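Local coordinates for protein E1 (Kluyveromyces marxianus, PDB 3VX6) that activates, as an E1-like enzyme, the ubiquitin-like proteins ATG12 and ATG8 for conjugation to ATG5 and phosphatidylethanolamine, respectively, in autophagy, at residues F15-D20 with A271-D276; L27-L32 with L62-F67; S127-D130 with K135-Y138. All blocks are in the same frame, centred on the assembly; numbering follows the deposited sequence.

Contact 1: F15-D20 with A271-D276; sequences FQSFVD and APKSID
Lys273 brings the end of its side chain up to the hydroxyl of Ser17, with NZ 3.4 Å from OG, a weak hydrogen bond in which the ammonium is the donor. The aliphatic part stays close to the same oxygen, since Lys273 CD lies 3.9 Å from Ser17 OG. A bend at chi3 (82°) in an otherwise extended chain turns NZ to that hydroxyl. The backbones do not pair: the nearest CA atoms, those of Ser17 and Lys273, are 9.9 Å apart. Two sheets therefore meet here through side chains, strand 16-19 belonging to a small parallel sheet with strand 59-62 and strand 273-275 to the mixed sheet, where it runs antiparallel to strand 135-144. Glu263 ties the polar site together: its OE2 is hydrogen-bonded to Ser17 OG, and its OE1 forms a long, weak ion pair with Lys273 NZ. Val19 and Ile275 also point across, but come no nearer to each other than 4.8 Å, Val19 CG2 to Ile275 CD1, and each rests on Phe24 of helix 21-33. That helix starts directly after the strand, where Asp20 is the N-cap and its OD1 accepts a hydrogen bond from Ser22 N.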
ATOM      1  N   PHE A  15      -3.296  -1.045   5.887  1.00 43.20           N
ATOM      2  CA  PHE A  15      -2.789  -2.334   6.340  1.00 42.89           C
ATOM      3  C   PHE A  15      -2.592  -2.308   7.845  1.00 43.07           C
ATOM      4  O   PHE A  15      -2.581  -1.246   8.476  1.00 42.30           O
ATOM      5  CB  PHE A  15      -1.414  -2.584   5.741  1.00 43.00           C
ATOM      6  CG  PHE A  15      -0.359  -1.666   6.315  1.00 45.69           C
ATOM      7  CD1 PHE A  15      -0.423  -0.288   6.090  1.00 45.18           C
ATOM      8  CD2 PHE A  15       0.617  -2.153   7.182  1.00 44.23           C
ATOM      9  CE1 PHE A  15       0.461   0.587   6.725  1.00 46.30           C
ATOM     10  CE2 PHE A  15       1.504  -1.282   7.819  1.00 45.45           C
ATOM     11  CZ  PHE A  15       1.425   0.088   7.592  1.00 44.58           C
ATOM     12  N   GLN A  16      -2.423  -3.501   8.402  1.00 44.92           N
ATOM     13  CA  GLN A  16      -2.126  -3.684   9.817  1.00 45.83           C
ATOM     14  C   GLN A  16      -0.904  -4.592   9.779  1.00 44.50           C
ATOM     15  O   GLN A  16      -0.946  -5.683   9.207  1.00 41.98           O
ATOM     16  CB  GLN A  16      -3.267  -4.372  10.561  1.00 48.69           C
ATOM     17  CG  GLN A  16      -2.909  -4.712  11.998  1.00 52.59           C
ATOM     18  CD  GLN A  16      -4.122  -5.016  12.864  1.00 56.24           C
ATOM     19  OE1 GLN A  16      -3.989  -5.490  13.994  1.00 57.88           O
ATOM     20  NE2 GLN A  16      -5.313  -4.736  12.340  1.00 57.14           N
ATOM     21  N   SER A  17       0.195  -4.128  10.353  1.00 44.31           N
ATOM     22  CA  SER A  17       1.405  -4.923  10.331  1.00 45.19           C
ATOM     23  C   SER A  17       1.321  -6.109  11.274  1.00 47.08           C
ATOM     24  O   SER A  17       0.614  -6.097  12.292  1.00 46.81           O
ATOM     25  CB  SER A  17       2.630  -4.069  10.677  1.00 43.96           C
ATOM     26  OG  SER A  17       2.637  -3.676  12.035  1.00 43.41           O
ATOM     27  N   PHE A  18       2.037  -7.152  10.898  1.00 48.55           N
ATOM     28  CA  PHE A  18       2.112  -8.357  11.693  1.00 50.14           C
ATOM     29  C   PHE A  18       3.510  -8.837  11.528  1.00 48.91           C
ATOM     30  O   PHE A  18       3.816  -9.591  10.601  1.00 49.13           O
ATOM     31  CB  PHE A  18       1.131  -9.408  11.199  1.00 52.72           C
ATOM     32  CG  PHE A  18      -0.201  -9.299  11.840  1.00 54.81           C
ATOM     33  CD1 PHE A  18      -0.374  -9.715  13.155  1.00 55.19           C
ATOM     34  CD2 PHE A  18      -1.261  -8.713  11.167  1.00 55.05           C
ATOM     35  CE1 PHE A  18      -1.582  -9.547  13.798  1.00 56.91           C
ATOM     36  CE2 PHE A  18      -2.473  -8.537  11.797  1.00 57.61           C
ATOM     37  CZ  PHE A  18      -2.639  -8.955  13.122  1.00 58.48           C
ATOM     38  N   VAL A  19       4.374  -8.361  12.413  1.00 47.83           N
ATOM     39  CA  VAL A  19       5.760  -8.755  12.340  1.00 46.69           C
ATOM     40  C   VAL A  19       6.050  -9.841  13.365  1.00 45.49           C
ATOM     41  O   VAL A  19       6.221  -9.579  14.560  1.00 43.38           O
ATOM     42  CB  VAL A  19       6.692  -7.542  12.535  1.00 46.46           C
ATOM     43  CG1 VAL A  19       6.283  -6.431  11.589  1.00 47.02           C
ATOM     44  CG2 VAL A  19       6.630  -7.048  13.960  1.00 49.53           C
ATOM     45  N   ASP A  20       6.065 -11.075  12.881  1.00 45.53           N
ATOM     46  CA  ASP A  20       6.373 -12.208  13.730  1.00 47.67           C
ATOM     47  C   ASP A  20       7.807 -11.965  14.193  1.00 47.60           C
ATOM     48  O   ASP A  20       8.605 -11.370  13.459  1.00 44.35           O
ATOM     49  CB  ASP A  20       6.298 -13.515  12.931  1.00 50.01           C
ATOM     50  CG  ASP A  20       6.486 -14.743  13.803  1.00 52.39           C
ATOM     51  OD1 ASP A  20       7.551 -14.862  14.454  1.00 54.79           O
ATOM     52  OD2 ASP A  20       5.566 -15.591  13.843  1.00 53.83           O
ATOM     53  N   ALA A 271       3.374   6.310  16.319  1.00 49.89           N
ATOM     54  CA  ALA A 271       4.658   6.104  16.949  1.00 49.64           C
ATOM     55  C   ALA A 271       5.195   4.724  16.584  1.00 49.75           C
ATOM     56  O   ALA A 271       4.440   3.817  16.199  1.00 49.60           O
ATOM     57  CB  ALA A 271       4.513   6.228  18.458  1.00 49.93           C
ATOM     58  N   PRO A 272       6.514   4.553  16.692  1.00 48.36           N
ATOM     59  CA  PRO A 272       7.142   3.273  16.375  1.00 48.19           C
ATOM     60  C   PRO A 272       6.599   2.169  17.280  1.00 48.88           C
ATOM     61  O   PRO A 272       6.093   2.444  18.367  1.00 47.57           O
ATOM     62  CB  PRO A 272       8.617   3.540  16.642  1.00 47.02           C
ATOM     63  CG  PRO A 272       8.748   5.018  16.404  1.00 49.40           C
ATOM     64  CD  PRO A 272       7.517   5.569  17.045  1.00 47.10           C
ATOM     65  N   LYS A 273       6.688   0.928  16.813  1.00 50.38           N
ATOM     66  CA  LYS A 273       6.263  -0.220  17.591  1.00 51.51           C
ATOM     67  C   LYS A 273       7.581  -0.831  18.053  1.00 53.76           C
ATOM     68  O   LYS A 273       8.516  -0.947  17.267  1.00 54.12           O
ATOM     69  CB  LYS A 273       5.501  -1.220  16.720  1.00 49.53           C
ATOM     70  CG  LYS A 273       4.288  -0.623  16.044  1.00 51.90           C
ATOM     71  CD  LYS A 273       3.520  -1.630  15.204  1.00 53.50           C
ATOM     72  CE  LYS A 273       2.578  -2.469  16.043  1.00 55.59           C
ATOM     73  NZ  LYS A 273       1.578  -3.182  15.185  1.00 58.95           N
ATOM     74  N   SER A 274       7.680  -1.188  19.327  1.00 55.99           N
ATOM     75  CA  SER A 274       8.914  -1.781  19.820  1.00 57.54           C
ATOM     76  C   SER A 274       8.635  -3.116  20.460  1.00 59.25           C
ATOM     77  O   SER A 274       7.913  -3.205  21.452  1.00 60.53           O
ATOM     78  CB  SER A 274       9.583  -0.886  20.858  1.00 56.80           C
ATOM     79  OG  SER A 274       8.726  -0.684  21.978  1.00 56.45           O
ATOM     80  N   ILE A 275       9.198  -4.162  19.891  1.00 61.28           N
ATOM     81  CA  ILE A 275       8.983  -5.463  20.459  1.00 63.76           C
ATOM     82  C   ILE A 275      10.242  -5.973  21.137  1.00 64.78           C
ATOM     83  O   ILE A 275      11.178  -6.465  20.502  1.00 65.15           O
ATOM     84  CB  ILE A 275       8.472  -6.424  19.397  1.00 64.17           C
ATOM     85  CG1 ILE A 275       9.578  -6.714  18.350  1.00 63.36           C
ATOM     86  CG2 ILE A 275       7.192  -5.800  18.716  1.00 62.37           C
ATOM     87  CD1 ILE A 275       9.476  -8.153  17.721  1.00 64.16           C
ATOM     88  N   ASP A 276      10.251  -5.790  22.452  1.00 65.02           N
ATOM     89  CA  ASP A 276      11.371  -6.171  23.318  1.00 65.04           C
ATOM     90  C   ASP A 276      11.304  -7.669  23.662  1.00 65.74           C
ATOM     91  O   ASP A 276      10.904  -8.064  24.752  1.00 65.57           O
ATOM     92  CB  ASP A 276      11.343  -5.311  24.592  1.00 62.24           C
ATOM     93  CG  ASP A 276      12.408  -5.703  25.609  1.00 61.49           C
ATOM     94  OD1 ASP A 276      12.639  -4.941  26.587  1.00 61.48           O
ATOM     95  OD2 ASP A 276      13.002  -6.768  25.430  1.00 58.66           O
TER

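Contact 2: L27-L32 with L62-F67; sequences LSRLKL and LRDDSF
The helical turn bearing Leu27, Arg29 and Leu30 passes the loop of Asp64 and Phe67 with its backbone well separated, the closest CA atoms being those of Leu27 and Asp64 at 7.6 Å. Side chains bridge that distance. Leu30 sends CD1 over one face of the Phe67 ring, 3.5 Å from the centroid and 25° off the ring normal, which meets the geometry of a CH-pi contact; the methyl is shifted toward the rim on the CG side, the two side chains pointing opposite ways. At the far end of the ring, Phe67 CZ packs against Leu27 CB at 4.1 Å, so one phenyl touches two residues of a single helical turn. Its CG lies anti to the carbonyl carbon (chi1 -74°), which turns the ring to the helix. Toward solvent, Arg29 and Asp64 form a long salt bridge, NH1 to OD1 at 3.9 Å. The oxygen lies at the guanidinium edge and in its plane, while the carboxylate is rotated 52° from that plane; NH1 has a second acid partner in Glu26. Phe67 also stacks with Phe23 of helix 21-33 and touches Leu83 of strand 78-86 and Leu44 of strand 40-47, placing its ring between helix and strands.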
ATOM      1  N   LEU A  27      15.593 -10.219  10.337  1.00 59.09           N
ATOM      2  CA  LEU A  27      16.194  -8.913  10.117  1.00 59.30           C
ATOM      3  C   LEU A  27      17.529  -8.959  10.810  1.00 60.04           C
ATOM      4  O   LEU A  27      18.539  -8.540  10.254  1.00 62.05           O
ATOM      5  CB  LEU A  27      15.345  -7.786  10.718  1.00 58.62           C
ATOM      6  CG  LEU A  27      15.984  -6.390  10.690  1.00 57.01           C
ATOM      7  CD1 LEU A  27      16.422  -6.046   9.275  1.00 55.94           C
ATOM      8  CD2 LEU A  27      14.998  -5.366  11.201  1.00 55.90           C
ATOM      9  N   SER A  28      17.527  -9.478  12.031  1.00 60.28           N
ATOM     10  CA  SER A  28      18.754  -9.594  12.802  1.00 60.82           C
ATOM     11  C   SER A  28      19.749 -10.398  11.983  1.00 62.17           C
ATOM     12  O   SER A  28      20.867  -9.952  11.741  1.00 62.09           O
ATOM     13  CB  SER A  28      18.486 -10.303  14.129  1.00 60.33           C
ATOM     14  OG  SER A  28      17.639  -9.533  14.963  1.00 57.12           O
ATOM     15  N   ARG A  29      19.331 -11.581  11.550  1.00 63.55           N
ATOM     16  CA  ARG A  29      20.188 -12.438  10.749  1.00 65.90           C
ATOM     17  C   ARG A  29      20.718 -11.650   9.553  1.00 66.59           C
ATOM     18  O   ARG A  29      21.930 -11.549   9.352  1.00 67.33           O
ATOM     19  CB  ARG A  29      19.408 -13.676  10.275  1.00 67.78           C
ATOM     20  CG  ARG A  29      18.929 -14.594  11.410  1.00 70.22           C
ATOM     21  CD  ARG A  29      17.721 -15.432  10.990  1.00 72.82           C
ATOM     22  NE  ARG A  29      16.912 -15.819  12.146  1.00 76.38           N
ATOM     23  CZ  ARG A  29      15.629 -16.178  12.087  1.00 77.83           C
ATOM     24  NH1 ARG A  29      14.994 -16.205  10.919  1.00 77.38           N
ATOM     25  NH2 ARG A  29      14.977 -16.502  13.198  1.00 78.34           N
ATOM     26  N   LEU A  30      19.814 -11.072   8.772  1.00 66.68           N
ATOM     27  CA  LEU A  30      20.215 -10.305   7.603  1.00 67.07           C
ATOM     28  C   LEU A  30      21.101  -9.115   7.946  1.00 67.87           C
ATOM     29  O   LEU A  30      22.056  -8.822   7.224  1.00 67.38           O
ATOM     30  CB  LEU A  30      18.983  -9.830   6.834  1.00 66.40           C
ATOM     31  CG  LEU A  30      18.266 -10.888   5.992  1.00 65.46           C
ATOM     32  CD1 LEU A  30      17.013 -10.280   5.411  1.00 66.10           C
ATOM     33  CD2 LEU A  30      19.169 -11.389   4.882  1.00 63.54           C
ATOM     34  N   LYS A  31      20.783  -8.423   9.038  1.00 68.89           N
ATOM     35  CA  LYS A  31      21.586  -7.277   9.452  1.00 70.82           C
ATOM     36  C   LYS A  31      22.914  -7.798   9.971  1.00 71.89           C
ATOM     37  O   LYS A  31      23.855  -7.034  10.179  1.00 72.81           O
ATOM     38  CB  LYS A  31      20.898  -6.476  10.562  1.00 71.04           C
ATOM     39  CG  LYS A  31      21.694  -5.246  10.984  1.00 71.13           C
ATOM     40  CD  LYS A  31      21.099  -4.556  12.190  1.00 71.69           C
ATOM     41  CE  LYS A  31      21.929  -3.333  12.562  1.00 73.27           C
ATOM     42  NZ  LYS A  31      21.401  -2.654  13.778  1.00 75.04           N
ATOM     43  N   LEU A  32      22.975  -9.108  10.185  1.00 72.99           N
ATOM     44  CA  LEU A  32      24.183  -9.746  10.676  1.00 73.94           C
ATOM     45  C   LEU A  32      24.933 -10.489   9.590  1.00 74.66           C
ATOM     46  O   LEU A  32      26.098 -10.818   9.780  1.00 76.23           O
ATOM     47  CB  LEU A  32      23.863 -10.720  11.806  1.00 74.97           C
ATOM     48  CG  LEU A  32      23.467 -10.098  13.143  1.00 75.69           C
ATOM     49  CD1 LEU A  32      23.220 -11.213  14.147  1.00 75.36           C
ATOM     50  CD2 LEU A  32      24.563  -9.154  13.630  1.00 75.34           C
ATOM     51  N   LEU A  62       4.752  -9.941   8.046  1.00 48.05           N
ATOM     52  CA  LEU A  62       6.175  -9.998   7.848  1.00 49.89           C
ATOM     53  C   LEU A  62       6.746 -11.055   8.766  1.00 51.09           C
ATOM     54  O   LEU A  62       6.805 -10.877   9.975  1.00 50.90           O
ATOM     55  CB  LEU A  62       6.792  -8.632   8.157  1.00 49.09           C
ATOM     56  CG  LEU A  62       6.302  -7.479   7.286  1.00 48.07           C
ATOM     57  CD1 LEU A  62       6.993  -6.192   7.694  1.00 49.20           C
ATOM     58  CD2 LEU A  62       6.584  -7.797   5.840  1.00 47.86           C
ATOM     59  N   ARG A  63       7.141 -12.172   8.177  1.00 54.31           N
ATOM     60  CA  ARG A  63       7.726 -13.265   8.925  1.00 57.00           C
ATOM     61  C   ARG A  63       9.167 -13.225   8.471  1.00 57.36           C
ATOM     62  O   ARG A  63       9.621 -12.223   7.931  1.00 56.74           O
ATOM     63  CB  ARG A  63       7.092 -14.594   8.509  1.00 60.23           C
ATOM     64  CG  ARG A  63       5.602 -14.507   8.209  1.00 65.32           C
ATOM     65  CD  ARG A  63       5.063 -15.794   7.582  1.00 67.70           C
ATOM     66  NE  ARG A  63       3.715 -15.624   7.027  1.00 70.85           N
ATOM     67  CZ  ARG A  63       2.646 -15.226   7.723  1.00 72.00           C
ATOM     68  NH1 ARG A  63       2.748 -14.946   9.020  1.00 72.16           N
ATOM     69  NH2 ARG A  63       1.463 -15.118   7.124  1.00 70.57           N
ATOM     70  N   ASP A  64       9.890 -14.314   8.677  1.00 59.04           N
ATOM     71  CA  ASP A  64      11.273 -14.362   8.250  1.00 59.86           C
ATOM     72  C   ASP A  64      11.362 -14.452   6.731  1.00 60.06           C
ATOM     73  O   ASP A  64      12.371 -14.064   6.138  1.00 60.00           O
ATOM     74  CB  ASP A  64      11.993 -15.542   8.914  1.00 60.29           C
ATOM     75  CG  ASP A  64      11.106 -16.766   9.073  1.00 61.28           C
ATOM     76  OD1 ASP A  64      11.526 -17.705   9.786  1.00 64.14           O
ATOM     77  OD2 ASP A  64      10.000 -16.802   8.498  1.00 60.56           O
ATOM     78  N   ASP A  65      10.294 -14.939   6.101  1.00 60.15           N
ATOM     79  CA  ASP A  65      10.267 -15.080   4.645  1.00 61.04           C
ATOM     80  C   ASP A  65      10.026 -13.752   3.911  1.00 59.77           C
ATOM     81  O   ASP A  65      10.328 -13.624   2.722  1.00 60.70           O
ATOM     82  CB  ASP A  65       9.195 -16.098   4.226  1.00 62.55           C
ATOM     83  CG  ASP A  65       7.794 -15.686   4.654  1.00 65.11           C
ATOM     84  OD1 ASP A  65       7.409 -15.969   5.818  1.00 65.16           O
ATOM     85  OD2 ASP A  65       7.085 -15.067   3.824  1.00 64.97           O
ATOM     86  N   SER A  66       9.496 -12.765   4.623  1.00 57.54           N
ATOM     87  CA  SER A  66       9.209 -11.468   4.030  1.00 56.48           C
ATOM     88  C   SER A  66      10.391 -10.791   3.350  1.00 55.76           C
ATOM     89  O   SER A  66      10.244  -9.726   2.744  1.00 54.36           O
ATOM     90  CB  SER A  66       8.630 -10.539   5.088  1.00 55.50           C
ATOM     91  OG  SER A  66       7.321 -10.952   5.421  1.00 56.71           O
ATOM     92  N   PHE A  67      11.563 -11.404   3.435  1.00 54.72           N
ATOM     93  CA  PHE A  67      12.736 -10.811   2.823  1.00 54.75           C
ATOM     94  C   PHE A  67      13.083 -11.444   1.499  1.00 56.68           C
ATOM     95  O   PHE A  67      13.819 -10.861   0.698  1.00 55.85           O
ATOM     96  CB  PHE A  67      13.913 -10.899   3.779  1.00 52.75           C
ATOM     97  CG  PHE A  67      13.831  -9.928   4.910  1.00 50.65           C
ATOM     98  CD1 PHE A  67      14.179  -8.596   4.719  1.00 50.03           C
ATOM     99  CD2 PHE A  67      13.403 -10.336   6.161  1.00 48.32           C
ATOM    100  CE1 PHE A  67      14.103  -7.685   5.759  1.00 49.52           C
ATOM    101  CE2 PHE A  67      13.323  -9.437   7.207  1.00 49.22           C
ATOM    102  CZ  PHE A  67      13.676  -8.106   7.008  1.00 49.53           C
TER

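Contact 3: S127-D130 with K135-Y138; sequences SFAD and KFYY
Phe128 and Tyr137 lie side by side and point the same way from one face of a beta hairpin, whose strand segments run antiparallel at 176°. Their rings meet obliquely, centroids 5.8 Å apart and planes at 35°, the nearest atoms being Phe128 CD1 and Tyr137 CD2. With CG anti to the nitrogen (chi1 173°), the Phe128 ring is set beside that of Tyr137; Ile89 and Phe92 of helix 89-94 touch both side chains. As a hydrogen-bonded pair these residues exchange two backbone bonds: Phe128 N to Tyr137 O at 2.5 Å, and Tyr137 N to Phe128 O at 2.7 Å. Asp130 and Lys135 form the next such pair. The other face carries the non-hydrogen-bonded pairs, Ser127 with Tyr138 and Ala129 with Phe136. There the Phe136 ring brings CD1 to 3.4 Å from Ala129 CB, while Phe24 of helix 21-33 meets its ring. With an alanine here, the methyl of Ala129 and the ring of Phe24 would probably lose their shared aromatic neighbour, leaving a gap between hairpin and helix. Ser127 OG is hydrogen-bonded to Asn85, and on the hairpin's backbone Phe136 CA makes a CA-H...O contact with Phe128 O at 3.5 Å.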
ATOM      1  N   SER A 127      13.087   0.960  10.870  1.00 38.64           N
ATOM      2  CA  SER A 127      13.242   0.230  12.108  1.00 38.86           C
ATOM      3  C   SER A 127      14.604   0.422  12.710  1.00 39.86           C
ATOM      4  O   SER A 127      15.503   1.011  12.112  1.00 39.21           O
ATOM      5  CB  SER A 127      13.002  -1.270  11.874  1.00 38.93           C
ATOM      6  OG  SER A 127      13.954  -1.834  10.979  1.00 34.59           O
ATOM      7  N   PHE A 128      14.726  -0.064  13.930  1.00 41.28           N
ATOM      8  CA  PHE A 128      15.964  -0.028  14.655  1.00 42.76           C
ATOM      9  C   PHE A 128      15.970  -1.333  15.389  1.00 43.53           C
ATOM     10  O   PHE A 128      15.146  -1.567  16.280  1.00 42.04           O
ATOM     11  CB  PHE A 128      16.017   1.103  15.667  1.00 44.34           C
ATOM     12  CG  PHE A 128      17.230   1.040  16.543  1.00 46.62           C
ATOM     13  CD1 PHE A 128      17.111   1.090  17.931  1.00 46.07           C
ATOM     14  CD2 PHE A 128      18.497   0.888  15.980  1.00 46.57           C
ATOM     15  CE1 PHE A 128      18.231   0.990  18.740  1.00 46.70           C
ATOM     16  CE2 PHE A 128      19.619   0.787  16.781  1.00 46.90           C
ATOM     17  CZ  PHE A 128      19.486   0.839  18.167  1.00 46.94           C
ATOM     18  N   ALA A 129      16.871  -2.209  14.977  1.00 46.59           N
ATOM     19  CA  ALA A 129      16.988  -3.498  15.615  1.00 49.37           C
ATOM     20  C   ALA A 129      18.110  -3.337  16.617  1.00 52.07           C
ATOM     21  O   ALA A 129      19.284  -3.232  16.244  1.00 53.03           O
ATOM     22  CB  ALA A 129      17.324  -4.567  14.590  1.00 47.74           C
ATOM     23  N   ASP A 130      17.733  -3.257  17.890  1.00 55.10           N
ATOM     24  CA  ASP A 130      18.705  -3.125  18.967  1.00 58.04           C
ATOM     25  C   ASP A 130      19.122  -4.534  19.344  1.00 58.66           C
ATOM     26  O   ASP A 130      18.594  -5.127  20.279  1.00 59.17           O
ATOM     27  CB  ASP A 130      18.086  -2.427  20.175  1.00 59.54           C
ATOM     28  CG  ASP A 130      19.088  -2.200  21.282  1.00 62.64           C
ATOM     29  OD1 ASP A 130      18.718  -1.572  22.300  1.00 64.31           O
ATOM     30  OD2 ASP A 130      20.249  -2.650  21.128  1.00 63.69           O
ATOM     31  N   LYS A 135      15.883  -5.353  21.639  1.00 66.52           N
ATOM     32  CA  LYS A 135      14.604  -4.673  21.485  1.00 65.01           C
ATOM     33  C   LYS A 135      14.557  -4.165  20.050  1.00 64.07           C
ATOM     34  O   LYS A 135      15.529  -3.605  19.551  1.00 62.82           O
ATOM     35  CB  LYS A 135      14.516  -3.498  22.460  1.00 65.95           C
ATOM     36  CG  LYS A 135      14.849  -3.865  23.901  1.00 66.28           C
ATOM     37  CD  LYS A 135      15.003  -2.631  24.785  1.00 66.93           C
ATOM     38  CE  LYS A 135      15.472  -3.010  26.192  1.00 66.40           C
ATOM     39  NZ  LYS A 135      15.759  -1.810  27.036  1.00 64.85           N
ATOM     40  N   PHE A 136      13.422  -4.359  19.389  1.00 62.88           N
ATOM     41  CA  PHE A 136      13.281  -3.945  18.000  1.00 60.36           C
ATOM     42  C   PHE A 136      12.244  -2.875  17.780  1.00 57.86           C
ATOM     43  O   PHE A 136      11.057  -3.153  17.806  1.00 56.57           O
ATOM     44  CB  PHE A 136      12.941  -5.153  17.146  1.00 60.59           C
ATOM     45  CG  PHE A 136      13.972  -6.218  17.209  1.00 63.37           C
ATOM     46  CD1 PHE A 136      14.924  -6.345  16.199  1.00 64.56           C
ATOM     47  CD2 PHE A 136      14.038  -7.066  18.309  1.00 63.59           C
ATOM     48  CE1 PHE A 136      15.928  -7.300  16.284  1.00 63.49           C
ATOM     49  CE2 PHE A 136      15.038  -8.022  18.404  1.00 64.02           C
ATOM     50  CZ  PHE A 136      15.987  -8.138  17.387  1.00 64.08           C
ATOM     51  N   TYR A 137      12.709  -1.653  17.547  1.00 55.83           N
ATOM     52  CA  TYR A 137      11.835  -0.522  17.294  1.00 53.82           C
ATOM     53  C   TYR A 137      11.557  -0.470  15.788  1.00 53.14           C
ATOM     54  O   TYR A 137      12.478  -0.559  14.983  1.00 54.36           O
ATOM     55  CB  TYR A 137      12.529   0.762  17.739  1.00 54.13           C
ATOM     56  CG  TYR A 137      13.040   0.710  19.164  1.00 57.79           C
ATOM     57  CD1 TYR A 137      12.429   1.452  20.177  1.00 58.56           C
ATOM     58  CD2 TYR A 137      14.120  -0.111  19.510  1.00 59.37           C
ATOM     59  CE1 TYR A 137      12.880   1.377  21.503  1.00 59.87           C
ATOM     60  CE2 TYR A 137      14.577  -0.196  20.834  1.00 59.38           C
ATOM     61  CZ  TYR A 137      13.950   0.549  21.820  1.00 59.98           C
ATOM     62  OH  TYR A 137      14.373   0.442  23.121  1.00 61.34           O
ATOM     63  N   TYR A 138      10.296  -0.356  15.395  1.00 50.59           N
ATOM     64  CA  TYR A 138       9.990  -0.272  13.977  1.00 48.54           C
ATOM     65  C   TYR A 138       8.742   0.525  13.699  1.00 47.37           C
ATOM     66  O   TYR A 138       7.928   0.783  14.588  1.00 46.04           O
ATOM     67  CB  TYR A 138       9.828  -1.646  13.352  1.00 49.18           C
ATOM     68  CG  TYR A 138       8.686  -2.437  13.907  1.00 50.47           C
ATOM     69  CD1 TYR A 138       8.734  -2.929  15.205  1.00 50.36           C
ATOM     70  CD2 TYR A 138       7.571  -2.740  13.119  1.00 51.95           C
ATOM     71  CE1 TYR A 138       7.714  -3.707  15.712  1.00 53.71           C
ATOM     72  CE2 TYR A 138       6.535  -3.526  13.614  1.00 52.78           C
ATOM     73  CZ  TYR A 138       6.616  -4.008  14.918  1.00 53.85           C
ATOM     74  OH  TYR A 138       5.617  -4.796  15.445  1.00 53.15           O
TER

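In the fold
All three contacts lie on the same side of the chain's centre, their own centres about 10 to 14 Å apart. Contact 1 spans 250 intervening residues, and within that span contact 2 closes before contact 3 opens. Contacts 1 and 3 share the mixed sheet: strand 273-275 bonds to strand 135-144, with Lys273 N 2.6 Å from Tyr138 O. Contact 2 reaches the small parallel sheet of contact 1 only at Leu62, where strand 59-62 ends and Phe18 O lies 2.7 Å from Leu62 N; strand 16-19 leads into helix 21-33. That helix links contacts 2 and 3, Leu27 CD2 approaching Ser127 OG at 3.7 Å. The N-terminal strand and helix thus pack against the hairpin 123-144 and strand 273-275.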